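Local coordinates for protein STU0660 (Streptococcus thermophilus, PDB 3ZTH) that probably binds DNA in CRISPR-mediated bacterial immunity, as a large Csn2 protein that also binds magnesium ions, at residues 21-26 with 255-260. Sequence-based numbering, arbitrary orientation.
Sequences TQIVGQ and NILSDQ
Asn255 grips the strand of Thr21–Val24 through both of its backbone polar groups, bonding to the residues on both sides of Ile23: its N donates to Gln22 O (2.7 Å), and its O accepts the N-H of Val24 along a nearly straight line (N-H...O 177°). Val24 O then takes Leu257 N at 2.7 Å, one residue past its own bridge partner, Ile256. The parallel bridges Ile23–Asn255 and Val24–Ile256 thus put their side chains on opposite faces of the sheet. Beyond the strand ends a side chain takes over from the backbone, and Ser258 OG accepts the N-H of Gln26 at 3.0 Å. The serine hydroxyl reaches this N-H because it lies beside its own backbone N, anti to the carbonyl carbon (chi1 -74°); it is also hydrogen-bonded to Thr302 OG1 and Leu300 O. Gly25, at a phi of 136° open mainly to glycine, makes a CA-H...O contact from its CA to Leu257 O (3.3 Å). Apolar side-chain contact across the pair is limited to Ile23 CG2 on Leu257 CD2, 4.1 Å. Thr21 CG2 lies 3.6 Å from the amide ND2 of Asn255, whose OD1 accepts the N-H of Asn16. Gln26, tethered here through its backbone N, contributes with Asp240 to a magnesium site, while its NE2 bonds to Pro298 O. Strand 20-24 lies between strands 232-237 and 254-257, all three parallel, consistent with the P-loop NTPase clan; Leu257 packs on helix 28-43, and antiparallel strand 261-263 follows at the sheet's edge within the chain.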
loop_
_atom_site.group_PDB
_atom_site.type_symbol
_atom_site.label_atom_id
_atom_site.label_comp_id
_atom_site.label_asym_id
_atom_site.label_seq_id
_atom_site.Cartn_x
_atom_site.Cartn_y
_atom_site.Cartn_z
ATOM N N THR A 21 33.261 8.973 -25.312
ATOM C CA THR A 21 32.423 9.495 -26.386
ATOM C C THR A 21 31.851 10.870 -26.020
ATOM O O THR A 21 31.394 11.081 -24.892
ATOM C CB THR A 21 31.241 8.536 -26.655
ATOM O OG1 THR A 21 31.749 7.235 -26.959
ATOM C CG2 THR A 21 30.385 9.037 -27.824
ATOM N N GLN A 22 31.869 11.795 -26.976
ATOM C CA GLN A 22 31.338 13.142 -26.755
ATOM C C GLN A 22 30.305 13.519 -27.816
ATOM O O GLN A 22 30.571 13.466 -29.017
ATOM C CB GLN A 22 32.470 14.171 -26.747
ATOM C CG GLN A 22 33.515 13.936 -25.655
ATOM C CD GLN A 22 34.671 14.917 -25.728
ATOM O OE1 GLN A 22 34.600 16.034 -25.202
ATOM N NE2 GLN A 22 35.741 14.509 -26.396
ATOM N N ILE A 23 29.116 13.887 -27.360
ATOM C CA ILE A 23 28.037 14.268 -28.253
ATOM C C ILE A 23 27.866 15.769 -28.142
ATOM O O ILE A 23 27.570 16.295 -27.072
ATOM C CB ILE A 23 26.729 13.531 -27.878
ATOM C CG1 ILE A 23 26.888 12.041 -28.177
ATOM C CG2 ILE A 23 25.548 14.092 -28.674
ATOM C CD1 ILE A 23 25.740 11.199 -27.715
ATOM N N VAL A 24 28.061 16.451 -29.262
ATOM C CA VAL A 24 27.985 17.906 -29.319
ATOM C C VAL A 24 27.113 18.327 -30.502
ATOM O O VAL A 24 26.656 17.481 -31.264
ATOM C CB VAL A 24 29.407 18.474 -29.489
ATOM C CG1 VAL A 24 29.349 19.931 -29.775
ATOM C CG2 VAL A 24 30.222 18.235 -28.225
ATOM N N GLY A 25 26.880 19.623 -30.666
ATOM C CA GLY A 25 26.064 20.055 -31.785
ATOM C C GLY A 25 25.041 21.107 -31.411
ATOM O O GLY A 25 24.741 21.306 -30.235
ATOM N N GLN A 26 24.493 21.776 -32.419
ATOM C CA GLN A 26 23.520 22.827 -32.179
ATOM C C GLN A 26 22.093 22.318 -32.145
ATOM O O GLN A 26 21.188 23.044 -31.752
ATOM C CB GLN A 26 23.669 23.930 -33.228
ATOM C CG GLN A 26 25.014 24.632 -33.159
ATOM C CD GLN A 26 25.348 25.088 -31.741
ATOM O OE1 GLN A 26 24.713 25.996 -31.207
ATOM N NE2 GLN A 26 26.338 24.446 -31.124
ATOM N N ASN A 255 30.851 13.049 -31.681
ATOM C CA ASN A 255 29.710 13.043 -32.581
ATOM C C ASN A 255 29.033 14.409 -32.651
ATOM O O ASN A 255 28.603 14.957 -31.630
ATOM C CB ASN A 255 28.715 11.970 -32.128
ATOM C CG ASN A 255 29.250 10.553 -32.334
ATOM O OD1 ASN A 255 29.159 9.989 -33.430
ATOM N ND2 ASN A 255 29.828 9.985 -31.286
ATOM N N ILE A 256 28.950 14.956 -33.858
ATOM C CA ILE A 256 28.329 16.255 -34.065
ATOM C C ILE A 256 26.880 16.047 -34.473
ATOM O O ILE A 256 26.609 15.425 -35.499
ATOM C CB ILE A 256 29.030 17.037 -35.193
ATOM C CG1 ILE A 256 30.542 17.017 -34.983
ATOM C CG2 ILE A 256 28.514 18.475 -35.237
ATOM C CD1 ILE A 256 31.320 17.619 -36.133
ATOM N N LEU A 257 25.957 16.557 -33.668
ATOM C CA LEU A 257 24.534 16.447 -33.954
ATOM C C LEU A 257 23.946 17.829 -34.236
ATOM O O LEU A 257 23.542 18.538 -33.309
ATOM C CB LEU A 257 23.806 15.807 -32.768
ATOM C CG LEU A 257 23.481 14.314 -32.912
ATOM C CD1 LEU A 257 24.763 13.541 -33.184
ATOM C CD2 LEU A 257 22.780 13.786 -31.653
ATOM N N SER A 258 23.900 18.221 -35.509
ATOM C CA SER A 258 23.354 19.532 -35.877
ATOM C C SER A 258 22.313 19.403 -36.980
ATOM O O SER A 258 21.383 18.609 -36.859
ATOM C CB SER A 258 24.467 20.487 -36.330
ATOM O OG SER A 258 25.249 20.959 -35.238
ATOM N N ASP A 259 22.447 20.190 -38.043
ATOM C CA ASP A 259 21.492 20.086 -39.142
ATOM C C ASP A 259 21.726 18.738 -39.813
ATOM O O ASP A 259 20.937 18.288 -40.641
ATOM C CB ASP A 259 21.674 21.217 -40.156
ATOM C CG ASP A 259 21.353 22.574 -39.576
ATOM O OD1 ASP A 259 20.466 22.666 -38.703
ATOM O OD2 ASP A 259 21.979 23.562 -40.003
ATOM N N GLN A 260 22.829 18.102 -39.439
ATOM C CA GLN A 260 23.181 16.789 -39.952
ATOM C C GLN A 260 23.991 16.081 -38.880
ATOM O O GLN A 260 24.440 16.713 -37.919
ATOM C CB GLN A 260 23.992 16.914 -41.248
ATOM C CG GLN A 260 23.233 16.421 -42.480
ATOM C CD GLN A 260 23.448 17.305 -43.689
ATOM O OE1 GLN A 260 24.590 17.597 -44.069
ATOM N NE2 GLN A 260 22.350 17.741 -44.307
#